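Local structure of predicted DNA-binding transcriptional regulator (Aliivibrio fischeri ES114, 7DWN) at residues S106-P109 with K110-Q113; A270-Q274 with A275-P279; K283-S286 with I287-L291. The protein probably binds cis-regulatory DNA and controls transcription as a tetrameric activator of the LysR family. One frame throughout, in Å; residues are numbered along the deposited sequence.

Overall arrangement
All three contacts belong to the LysR substrate-binding domain and follow one another along the chain. Contact 1 lies on helix 101-114, contact 2 runs off the end of strand 264-272 into a loop, and contact 3 covers most of helix 279-290, from Lys-283 to just past its end; that loop leads into this helix. Contact 3 is central: its centre is about 11 Å from those of contacts 1 and 2, which are themselves about 19 Å apart. Met-111 of contact 1 packs on Val-284, Ile-287 and Leu-288, while Trp-285 meets Arg-272 of contact 2. The C-terminal helix thus ties an early helix of the domain to its late strand, joining distant parts of the sequence into one regulatory domain.

Contact 1. Residues S106-P109 with K110-Q113; sequences SLIP and KMQQ
Torsions near the ends of two adjacent side chains turn them back over the preceding helical turn: Lys-110 bends at chi3 (-60°) and Met-111 at chi3 (-46°). The bend lays Lys-110 along the backbone, where CE comes 3.2 Å from the carbonyl O of Ser-106 and NZ lies 3.6 Å from CD2 of Leu-107. Lysine suits this flank because its chain can run along the Ser-106 carbonyl and bring its end beside Leu-107, while the residue stays exposed. On the buried side, the CE methyl of Met-111 reaches CD1 of Ile-108 at 3.8 Å and, more loosely, CB of Leu-107 at 4.3 Å; the flexible thioether lets one methyl touch both.

Beneath them runs the helical ladder. Met-111 N donates to Leu-107 O over 3.1 Å, and Gln-112 N to Ile-108 O over 2.8 Å. Pro-109, having no N-H, breaks the ladder toward the turn before and kinks the helix, yet its O accepts from Gln-113 N. Pro-109 and Ile-108 also pack on Asn-233 and Met-226 of the second subunit. The helix is the crossover of a beta-alpha-beta unit, strand 94-99, helix 101-114 and strand 123-128, characteristic of the periplasmic-binding-protein-like fold.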
ATOM      1  N   SER A 106     -15.761 -31.715   0.762  1.00 32.63           N
ATOM      2  CA  SER A 106     -15.973 -32.870   1.626  1.00 37.20           C
ATOM      3  C   SER A 106     -16.857 -32.535   2.821  1.00 40.83           C
ATOM      4  O   SER A 106     -17.729 -33.331   3.192  1.00 42.40           O
ATOM      5  CB  SER A 106     -14.630 -33.427   2.103  1.00 32.75           C
ATOM      6  OG  SER A 106     -14.811 -34.520   2.987  1.00 55.33           O
ATOM      7  N   LEU A 107     -16.653 -31.368   3.431  1.00 33.10           N
ATOM      8  CA  LEU A 107     -17.275 -31.008   4.701  1.00 34.91           C
ATOM      9  C   LEU A 107     -18.565 -30.212   4.551  1.00 38.41           C
ATOM     10  O   LEU A 107     -19.505 -30.436   5.318  1.00 35.51           O
ATOM     11  CB  LEU A 107     -16.289 -30.203   5.556  1.00 22.55           C
ATOM     12  CG  LEU A 107     -14.943 -30.853   5.892  1.00 29.94           C
ATOM     13  CD1 LEU A 107     -14.155 -29.994   6.873  1.00 37.53           C
ATOM     14  CD2 LEU A 107     -15.150 -32.252   6.445  1.00 33.38           C
ATOM     15  N   ILE A 108     -18.638 -29.277   3.595  1.00 27.90           N
ATOM     16  CA  ILE A 108     -19.795 -28.379   3.531  1.00 26.58           C
ATOM     17  C   ILE A 108     -21.099 -29.121   3.277  1.00 40.51           C
ATOM     18  O   ILE A 108     -22.116 -28.745   3.870  1.00 50.52           O
ATOM     19  CB  ILE A 108     -19.534 -27.251   2.523  1.00 33.36           C
ATOM     20  CG1 ILE A 108     -18.901 -26.046   3.225  1.00 44.41           C
ATOM     21  CG2 ILE A 108     -20.822 -26.827   1.829  1.00 38.40           C
ATOM     22  CD1 ILE A 108     -17.474 -26.256   3.672  1.00 45.29           C
ATOM     23  N   PRO A 109     -21.168 -30.149   2.418  1.00 42.28           N
ATOM     24  CA  PRO A 109     -22.455 -30.859   2.266  1.00 48.48           C
ATOM     25  C   PRO A 109     -22.966 -31.496   3.553  1.00 56.90           C
ATOM     26  O   PRO A 109     -24.168 -31.400   3.852  1.00 69.57           O
ATOM     27  CB  PRO A 109     -22.155 -31.906   1.181  1.00 44.08           C
ATOM     28  CG  PRO A 109     -20.655 -31.921   1.018  1.00 41.70           C
ATOM     29  CD  PRO A 109     -20.211 -30.542   1.369  1.00 44.65           C
ATOM     30  N   LYS A 110     -22.091 -32.139   4.331  1.00 52.08           N
ATOM     31  CA  LYS A 110     -22.517 -32.724   5.599  1.00 54.11           C
ATOM     32  C   LYS A 110     -22.981 -31.651   6.584  1.00 53.78           C
ATOM     33  O   LYS A 110     -24.003 -31.818   7.260  1.00 60.88           O
ATOM     34  CB  LYS A 110     -21.376 -33.557   6.187  1.00 54.88           C
ATOM     35  CG  LYS A 110     -20.863 -34.642   5.240  1.00 58.75           C
ATOM     36  CD  LYS A 110     -19.672 -35.386   5.819  1.00 56.26           C
ATOM     37  CE  LYS A 110     -18.514 -34.441   6.080  1.00 57.98           C
ATOM     38  NZ  LYS A 110     -17.213 -35.160   6.115  1.00 56.90           N
ATOM     39  N   MET A 111     -22.242 -30.543   6.675  1.00 49.86           N
ATOM     40  CA  MET A 111     -22.677 -29.395   7.472  1.00 49.58           C
ATOM     41  C   MET A 111     -24.044 -28.892   7.022  1.00 60.94           C
ATOM     42  O   MET A 111     -24.907 -28.561   7.847  1.00 61.92           O
ATOM     43  CB  MET A 111     -21.646 -28.277   7.342  1.00 48.66           C
ATOM     44  CG  MET A 111     -21.163 -27.657   8.629  1.00 60.28           C
ATOM     45  SD  MET A 111     -20.006 -26.332   8.238  1.00 73.27           S
ATOM     46  CE  MET A 111     -18.977 -27.144   7.015  1.00 63.87           C
ATOM     47  N   GLN A 112     -24.239 -28.802   5.705  1.00 70.23           N
ATOM     48  CA  GLN A 112     -25.484 -28.304   5.140  1.00 74.76           C
ATOM     49  C   GLN A 112     -26.648 -29.195   5.533  1.00 92.00           C
ATOM     50  O   GLN A 112     -27.752 -28.710   5.800  1.00 97.00           O
ATOM     51  CB  GLN A 112     -25.357 -28.226   3.618  1.00 62.90           C
ATOM     52  CG  GLN A 112     -26.525 -27.571   2.906  1.00 63.70           C
ATOM     53  CD  GLN A 112     -26.431 -26.060   2.909  1.00 61.30           C
ATOM     54  OE1 GLN A 112     -25.490 -25.488   3.459  1.00 57.75           O
ATOM     55  NE2 GLN A 112     -27.406 -25.405   2.290  1.00 65.11           N
ATOM     56  N   GLN A 113     -26.418 -30.507   5.571  1.00 99.13           N
ATOM     57  CA  GLN A 113     -27.468 -31.394   6.051  1.00107.59           C
ATOM     58  C   GLN A 113     -27.667 -31.248   7.556  1.00101.99           C
ATOM     59  O   GLN A 113     -28.797 -31.343   8.048  1.00102.78           O
ATOM     60  CB  GLN A 113     -27.161 -32.844   5.685  1.00121.30           C
ATOM     61  CG  GLN A 113     -28.285 -33.796   6.057  1.00134.06           C
ATOM     62  CD  GLN A 113     -29.651 -33.275   5.646  1.00143.64           C
ATOM     63  OE1 GLN A 113     -29.834 -32.786   4.530  1.00147.65           O
ATOM     64  NE2 GLN A 113     -30.617 -33.372   6.553  1.00145.56           N
TER

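Contact 2. Residues A270-Q274 with A275-P279; sequences AYRYQ and ARLHP
The carbonyl O of Gln-274 is gripped by two nitrogens of Arg-272, NE at 3.1 Å and NH2 at 2.9 Å, while the same guanidinium reaches on past the turn to Leu-277. The grip is side-on, with the oxygen in the guanidinium plane. NE comes in almost straight along the C=O direction, at 169°, and NH2 is tilted from the carbonyl plane. Two bonds to one atom fix the rotation of the group and hold the chain where it turns away from the strand. Arg-272 places CG between its backbone N and carbonyl carbon (chi1 55°) and then bends at chi3 (-79°), which swings the guanidinium beside the loop.

Leu-277 lies over one face of this flat cation, toward its rim, with CD1 3.3 Å from Arg-272 NH2. The same methyl lies 3.6 Å from CB of Gln-274, so one methyl of a branched apolar side chain packs against both the arginine and the glutamine. A water links Gln-274 OE1, to which it donates over 3.2 Å, with Arg-276 N, from which it accepts over 2.8 Å; the long glutamine amide is well suited to span to it.

Arg-272 NH2 also makes a salt bridge to Glu-282, which accepts from Leu-277 N as well, and this probably helps balance the buried charge. At the exposed end, Arg-276 forms a salt bridge with Glu-58 of the third subunit, in the helix-turn-helix family region. The turn leaves the C-terminal end of strand 264-272, which pairs antiparallel with strands 145-149 and 160-174, and passes to His-278, the N-cap of helix 279-290, so that strand and helix are joined by a short loop pinned from the strand end.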
ATOM      1  N   ALA A 270     -10.554 -26.231  11.622  1.00 22.44           N
ATOM      2  CA  ALA A 270     -11.285 -24.976  11.553  1.00 20.35           C
ATOM      3  C   ALA A 270     -10.525 -23.936  12.366  1.00 30.52           C
ATOM      4  O   ALA A 270     -10.118 -24.205  13.500  1.00 29.54           O
ATOM      5  CB  ALA A 270     -12.708 -25.139  12.089  1.00 20.41           C
ATOM      6  N   TYR A 271     -10.325 -22.761  11.779  1.00 36.54           N
ATOM      7  CA  TYR A 271      -9.621 -21.660  12.415  1.00 29.99           C
ATOM      8  C   TYR A 271     -10.524 -20.437  12.453  1.00 36.50           C
ATOM      9  O   TYR A 271     -11.388 -20.255  11.588  1.00 36.48           O
ATOM     10  CB  TYR A 271      -8.325 -21.299  11.670  1.00 32.15           C
ATOM     11  CG  TYR A 271      -7.338 -22.430  11.461  1.00 28.73           C
ATOM     12  CD1 TYR A 271      -6.662 -22.998  12.535  1.00 35.79           C
ATOM     13  CD2 TYR A 271      -7.052 -22.901  10.183  1.00 27.09           C
ATOM     14  CE1 TYR A 271      -5.746 -24.018  12.348  1.00 26.82           C
ATOM     15  CE2 TYR A 271      -6.135 -23.922   9.985  1.00 31.54           C
ATOM     16  CZ  TYR A 271      -5.484 -24.475  11.072  1.00 34.23           C
ATOM     17  OH  TYR A 271      -4.574 -25.491  10.889  1.00 28.23           O
ATOM     18  N   ARG A 272     -10.312 -19.592  13.458  1.00 38.74           N
ATOM     19  CA  ARG A 272     -11.039 -18.337  13.569  1.00 31.80           C
ATOM     20  C   ARG A 272     -10.170 -17.337  14.315  1.00 30.56           C
ATOM     21  O   ARG A 272      -9.191 -17.704  14.970  1.00 35.07           O
ATOM     22  CB  ARG A 272     -12.388 -18.522  14.278  1.00 31.11           C
ATOM     23  CG  ARG A 272     -12.282 -19.169  15.645  1.00 36.82           C
ATOM     24  CD  ARG A 272     -13.650 -19.408  16.261  1.00 33.71           C
ATOM     25  NE  ARG A 272     -14.220 -18.201  16.851  1.00 44.04           N
ATOM     26  CZ  ARG A 272     -15.414 -18.151  17.435  1.00 41.84           C
ATOM     27  NH1 ARG A 272     -16.167 -19.240  17.502  1.00 40.09           N
ATOM     28  NH2 ARG A 272     -15.859 -17.014  17.949  1.00 39.22           N
ATOM     29  N   TYR A 273     -10.531 -16.064  14.196  1.00 30.57           N
ATOM     30  CA  TYR A 273      -9.816 -14.997  14.878  1.00 35.12           C
ATOM     31  C   TYR A 273     -10.682 -14.185  15.828  1.00 42.49           C
ATOM     32  O   TYR A 273     -10.173 -13.712  16.845  1.00 39.69           O
ATOM     33  CB  TYR A 273      -9.172 -14.042  13.858  1.00 43.76           C
ATOM     34  CG  TYR A 273      -8.377 -12.925  14.496  1.00 48.93           C
ATOM     35  CD1 TYR A 273      -7.107 -13.157  15.009  1.00 52.95           C
ATOM     36  CD2 TYR A 273      -8.897 -11.639  14.590  1.00 51.38           C
ATOM     37  CE1 TYR A 273      -6.377 -12.143  15.597  1.00 55.66           C
ATOM     38  CE2 TYR A 273      -8.173 -10.617  15.176  1.00 55.00           C
ATOM     39  CZ  TYR A 273      -6.914 -10.876  15.678  1.00 60.57           C
ATOM     40  OH  TYR A 273      -6.184  -9.866  16.264  1.00 69.19           O
ATOM     41  N   GLN A 274     -11.966 -14.012  15.531  1.00 42.78           N
ATOM     42  CA  GLN A 274     -12.842 -13.226  16.387  1.00 45.35           C
ATOM     43  C   GLN A 274     -13.276 -14.050  17.593  1.00 51.90           C
ATOM     44  O   GLN A 274     -13.694 -15.203  17.451  1.00 48.49           O
ATOM     45  CB  GLN A 274     -14.062 -12.749  15.600  1.00 51.14           C
ATOM     46  CG  GLN A 274     -13.725 -11.837  14.434  1.00 52.62           C
ATOM     47  CD  GLN A 274     -13.160 -10.507  14.887  1.00 62.46           C
ATOM     48  OE1 GLN A 274     -13.552  -9.974  15.926  1.00 59.52           O
ATOM     49  NE2 GLN A 274     -12.228  -9.965  14.111  1.00 71.29           N
ATOM     50  N   ALA A 275     -13.171 -13.453  18.783  1.00 53.09           N
ATOM     51  CA  ALA A 275     -13.590 -14.150  19.996  1.00 46.25           C
ATOM     52  C   ALA A 275     -15.089 -14.417  19.985  1.00 40.56           C
ATOM     53  O   ALA A 275     -15.542 -15.480  20.424  1.00 38.83           O
ATOM     54  CB  ALA A 275     -13.196 -13.340  21.231  1.00 40.38           C
ATOM     55  N   ARG A 276     -15.873 -13.467  19.487  1.00 45.20           N
ATOM     56  CA  ARG A 276     -17.316 -13.618  19.359  1.00 53.61           C
ATOM     57  C   ARG A 276     -17.724 -13.368  17.916  1.00 49.57           C
ATOM     58  O   ARG A 276     -17.414 -12.312  17.353  1.00 41.91           O
ATOM     59  CB  ARG A 276     -18.069 -12.653  20.275  1.00 59.19           C
ATOM     60  CG  ARG A 276     -17.849 -12.854  21.761  1.00 68.86           C
ATOM     61  CD  ARG A 276     -18.808 -11.983  22.571  1.00 81.36           C
ATOM     62  NE  ARG A 276     -18.758 -10.575  22.174  1.00 93.74           N
ATOM     63  CZ  ARG A 276     -19.645  -9.987  21.376  1.00104.11           C
ATOM     64  NH1 ARG A 276     -20.660 -10.681  20.881  1.00105.95           N
ATOM     65  NH2 ARG A 276     -19.514  -8.702  21.069  1.00106.51           N
ATOM     66  N   LEU A 277     -18.417 -14.334  17.328  1.00 44.37           N
ATOM     67  CA  LEU A 277     -19.030 -14.177  16.019  1.00 43.14           C
ATOM     68  C   LEU A 277     -20.502 -13.821  16.182  1.00 48.05           C
ATOM     69  O   LEU A 277     -21.072 -13.899  17.274  1.00 51.75           O
ATOM     70  CB  LEU A 277     -18.881 -15.461  15.194  1.00 36.21           C
ATOM     71  CG  LEU A 277     -17.644 -15.652  14.312  1.00 45.40           C
ATOM     72  CD1 LEU A 277     -16.363 -15.421  15.087  1.00 57.93           C
ATOM     73  CD2 LEU A 277     -17.649 -17.049  13.710  1.00 36.34           C
ATOM     74  N   HIS A 278     -21.119 -13.413  15.074  1.00 45.80           N
ATOM     75  CA  HIS A 278     -22.562 -13.278  15.052  1.00 48.50           C
ATOM     76  C   HIS A 278     -23.193 -14.649  15.292  1.00 50.71           C
ATOM     77  O   HIS A 278     -22.557 -15.678  15.049  1.00 50.37           O
ATOM     78  CB  HIS A 278     -23.023 -12.679  13.721  1.00 49.31           C
ATOM     79  CG  HIS A 278     -22.558 -13.436  12.516  1.00 50.16           C
ATOM     80  ND1 HIS A 278     -21.230 -13.525  12.157  1.00 50.00           N
ATOM     81  CD2 HIS A 278     -23.247 -14.128  11.578  1.00 51.57           C
ATOM     82  CE1 HIS A 278     -21.121 -14.245  11.056  1.00 48.44           C
ATOM     83  NE2 HIS A 278     -22.331 -14.624  10.683  1.00 50.42           N
ATOM     84  N   PRO A 279     -24.434 -14.686  15.795  1.00 59.66           N
ATOM     85  CA  PRO A 279     -25.042 -15.980  16.167  1.00 64.06           C
ATOM     86  C   PRO A 279     -24.927 -17.067  15.106  1.00 59.10           C
ATOM     87  O   PRO A 279     -24.648 -18.225  15.444  1.00 48.57           O
ATOM     88  CB  PRO A 279     -26.502 -15.596  16.435  1.00 65.01           C
ATOM     89  CG  PRO A 279     -26.415 -14.189  16.937  1.00 62.26           C
ATOM     90  CD  PRO A 279     -25.290 -13.545  16.173  1.00 60.82           C
TER
HETATM   91  O   HOH W   1     -14.829 -11.072  18.607  1.00 46.59           O

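Contact 3. Residues K283-S286 with I287-L291; sequences KVWS and ILCNL
Ile-287 climbs back over the turn that begins at Lys-283. Its CB lies 3.6 Å from the carbonyl O of Lys-283, and CG1 comes closer to that oxygen, 3.3 Å, because it sits beside the backbone N and anti to the carbonyl carbon (chi1 -66°). The chain then extends, and CD1 ends 3.5 Å from Lys-283 NZ, with the lysine CG also against it. Lysine works here because its methylenes give the isoleucine an apolar wall and its final bend, at chi4, carries the amine across the tip of the methyl. The other branch, CG2, faces helix 101-114.

One residue along, Val-284 and Leu-288 lie side by side, pointing the same way, with CG1 of the valine 4.1 Å from CD1 of the leucine. Both are buried, packing on Ile-145 of strand 145-149, as befits the inner stripe of a helix that covers the mixed sheet of this periplasmic-binding-protein-like domain. Backbone bonds from Ile-287, Leu-288 and Cys-289 to the residues four earlier keep these stripes in step.

Cys-289 makes a sulfur-aromatic contact with Trp-285. SG stands 3.6 Å from the centroid of the five-membered ring, 28° off its normal, displaced toward the rim so that NE1 is its nearest ring atom at 3.3 Å. The guanidinium of Arg-272 lies over the opposite face in a cation-pi contact, and the indole is thus held between a small polarisable sulfur and a cation.

At the C-terminal end Asn-290 folds its amide back: ND2 donates to Ser-286 O over 3.1 Å, nearly straight at 171°, reinforcing a weak bond from Asn-290 N to the same oxygen. Leu-291, with positive phi, then leaves the helix.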
ATOM      1  N   LYS A 283     -23.030 -20.678  15.422  1.00 28.95           N
ATOM      2  CA  LYS A 283     -23.700 -21.938  15.112  1.00 37.43           C
ATOM      3  C   LYS A 283     -22.873 -22.776  14.140  1.00 35.57           C
ATOM      4  O   LYS A 283     -22.706 -23.988  14.332  1.00 38.68           O
ATOM      5  CB  LYS A 283     -25.094 -21.679  14.541  1.00 37.48           C
ATOM      6  CG  LYS A 283     -25.766 -22.939  14.008  1.00 36.27           C
ATOM      7  CD  LYS A 283     -27.266 -22.765  13.865  1.00 53.51           C
ATOM      8  CE  LYS A 283     -27.916 -24.040  13.350  1.00 63.07           C
ATOM      9  NZ  LYS A 283     -27.679 -25.198  14.260  1.00 63.93           N
ATOM     10  N   VAL A 284     -22.351 -22.145  13.085  1.00 36.97           N
ATOM     11  CA  VAL A 284     -21.525 -22.876  12.127  1.00 34.06           C
ATOM     12  C   VAL A 284     -20.273 -23.419  12.807  1.00 37.00           C
ATOM     13  O   VAL A 284     -19.861 -24.562  12.565  1.00 27.30           O
ATOM     14  CB  VAL A 284     -21.178 -21.986  10.920  1.00 32.00           C
ATOM     15  CG1 VAL A 284     -20.195 -22.698  10.009  1.00 32.55           C
ATOM     16  CG2 VAL A 284     -22.442 -21.628  10.158  1.00 25.51           C
ATOM     17  N   TRP A 285     -19.659 -22.617  13.680  1.00 31.93           N
ATOM     18  CA  TRP A 285     -18.470 -23.076  14.390  1.00 22.73           C
ATOM     19  C   TRP A 285     -18.790 -24.256  15.297  1.00 34.41           C
ATOM     20  O   TRP A 285     -18.020 -25.221  15.369  1.00 33.81           O
ATOM     21  CB  TRP A 285     -17.866 -21.928  15.197  1.00 26.46           C
ATOM     22  CG  TRP A 285     -16.653 -22.323  15.978  1.00 40.81           C
ATOM     23  CD1 TRP A 285     -16.608 -22.702  17.289  1.00 41.02           C
ATOM     24  CD2 TRP A 285     -15.305 -22.382  15.496  1.00 39.85           C
ATOM     25  NE1 TRP A 285     -15.315 -22.988  17.654  1.00 38.34           N
ATOM     26  CE2 TRP A 285     -14.497 -22.801  16.571  1.00 39.05           C
ATOM     27  CE3 TRP A 285     -14.703 -22.119  14.262  1.00 30.92           C
ATOM     28  CZ2 TRP A 285     -13.119 -22.963  16.448  1.00 26.15           C
ATOM     29  CZ3 TRP A 285     -13.336 -22.277  14.144  1.00 26.13           C
ATOM     30  CH2 TRP A 285     -12.560 -22.696  15.229  1.00 17.42           C
ATOM     31  N   SER A 286     -19.925 -24.199  15.999  1.00 33.91           N
ATOM     32  CA  SER A 286     -20.323 -25.308  16.859  1.00 37.65           C
ATOM     33  C   SER A 286     -20.551 -26.577  16.052  1.00 40.64           C
ATOM     34  O   SER A 286     -20.159 -27.671  16.476  1.00 37.20           O
ATOM     35  CB  SER A 286     -21.584 -24.937  17.640  1.00 43.13           C
ATOM     36  OG  SER A 286     -22.182 -26.081  18.224  1.00 54.43           O
ATOM     37  N   ILE A 287     -21.186 -26.454  14.884  1.00 40.18           N
ATOM     38  CA  ILE A 287     -21.433 -27.633  14.063  1.00 44.37           C
ATOM     39  C   ILE A 287     -20.127 -28.188  13.504  1.00 42.79           C
ATOM     40  O   ILE A 287     -19.971 -29.408  13.366  1.00 31.23           O
ATOM     41  CB  ILE A 287     -22.450 -27.292  12.958  1.00 40.00           C
ATOM     42  CG1 ILE A 287     -23.804 -26.987  13.601  1.00 36.16           C
ATOM     43  CG2 ILE A 287     -22.576 -28.434  11.958  1.00 35.27           C
ATOM     44  CD1 ILE A 287     -24.796 -26.331  12.686  1.00 37.89           C
ATOM     45  N   LEU A 288     -19.164 -27.316  13.198  1.00 44.63           N
ATOM     46  CA  LEU A 288     -17.851 -27.785  12.762  1.00 37.86           C
ATOM     47  C   LEU A 288     -17.123 -28.518  13.882  1.00 37.21           C
ATOM     48  O   LEU A 288     -16.519 -29.573  13.652  1.00 31.49           O
ATOM     49  CB  LEU A 288     -17.016 -26.609  12.261  1.00 36.07           C
ATOM     50  CG  LEU A 288     -17.311 -26.152  10.835  1.00 35.98           C
ATOM     51  CD1 LEU A 288     -16.674 -24.801  10.574  1.00 36.73           C
ATOM     52  CD2 LEU A 288     -16.790 -27.187   9.851  1.00 39.52           C
ATOM     53  N   CYS A 289     -17.163 -27.973  15.101  1.00 38.71           N
ATOM     54  CA  CYS A 289     -16.543 -28.645  16.238  1.00 30.30           C
ATOM     55  C   CYS A 289     -17.230 -29.962  16.565  1.00 42.38           C
ATOM     56  O   CYS A 289     -16.633 -30.811  17.238  1.00 48.00           O
ATOM     57  CB  CYS A 289     -16.558 -27.737  17.470  1.00 30.28           C
ATOM     58  SG  CYS A 289     -15.615 -26.209  17.298  1.00 39.24           S
ATOM     59  N   ASN A 290     -18.436 -30.178  16.126  1.00 42.15           N
ATOM     60  CA  ASN A 290     -19.004 -31.432  16.393  1.00 45.18           C
ATOM     61  C   ASN A 290     -18.855 -32.421  15.320  1.00 57.32           C
ATOM     62  O   ASN A 290     -17.992 -33.231  15.469  1.00 62.16           O
ATOM     63  CB  ASN A 290     -20.395 -31.345  16.904  1.00 46.43           C
ATOM     64  CG  ASN A 290     -20.397 -31.059  18.366  1.00 44.76           C
ATOM     65  OD1 ASN A 290     -20.523 -31.926  19.155  1.00 46.50           O
ATOM     66  ND2 ASN A 290     -20.152 -29.861  18.708  1.00 49.17           N
ATOM     67  N   LEU A 291     -19.566 -32.390  14.225  1.00 63.51           N
ATOM     68  CA  LEU A 291     -19.201 -33.170  13.029  1.00 63.24           C
ATOM     69  C   LEU A 291     -18.801 -34.522  13.500  1.00 80.47           C
ATOM     70  O   LEU A 291     -17.811 -35.074  13.114  1.00 80.93           O
ATOM     71  CB  LEU A 291     -18.069 -32.536  12.247  1.00 53.86           C
ATOM     72  CG  LEU A 291     -18.406 -31.672  11.032  1.00 55.15           C
ATOM     73  CD1 LEU A 291     -17.598 -31.935   9.798  1.00 46.54           C
ATOM     74  CD2 LEU A 291     -19.862 -31.678  10.692  1.00 54.28           C
TER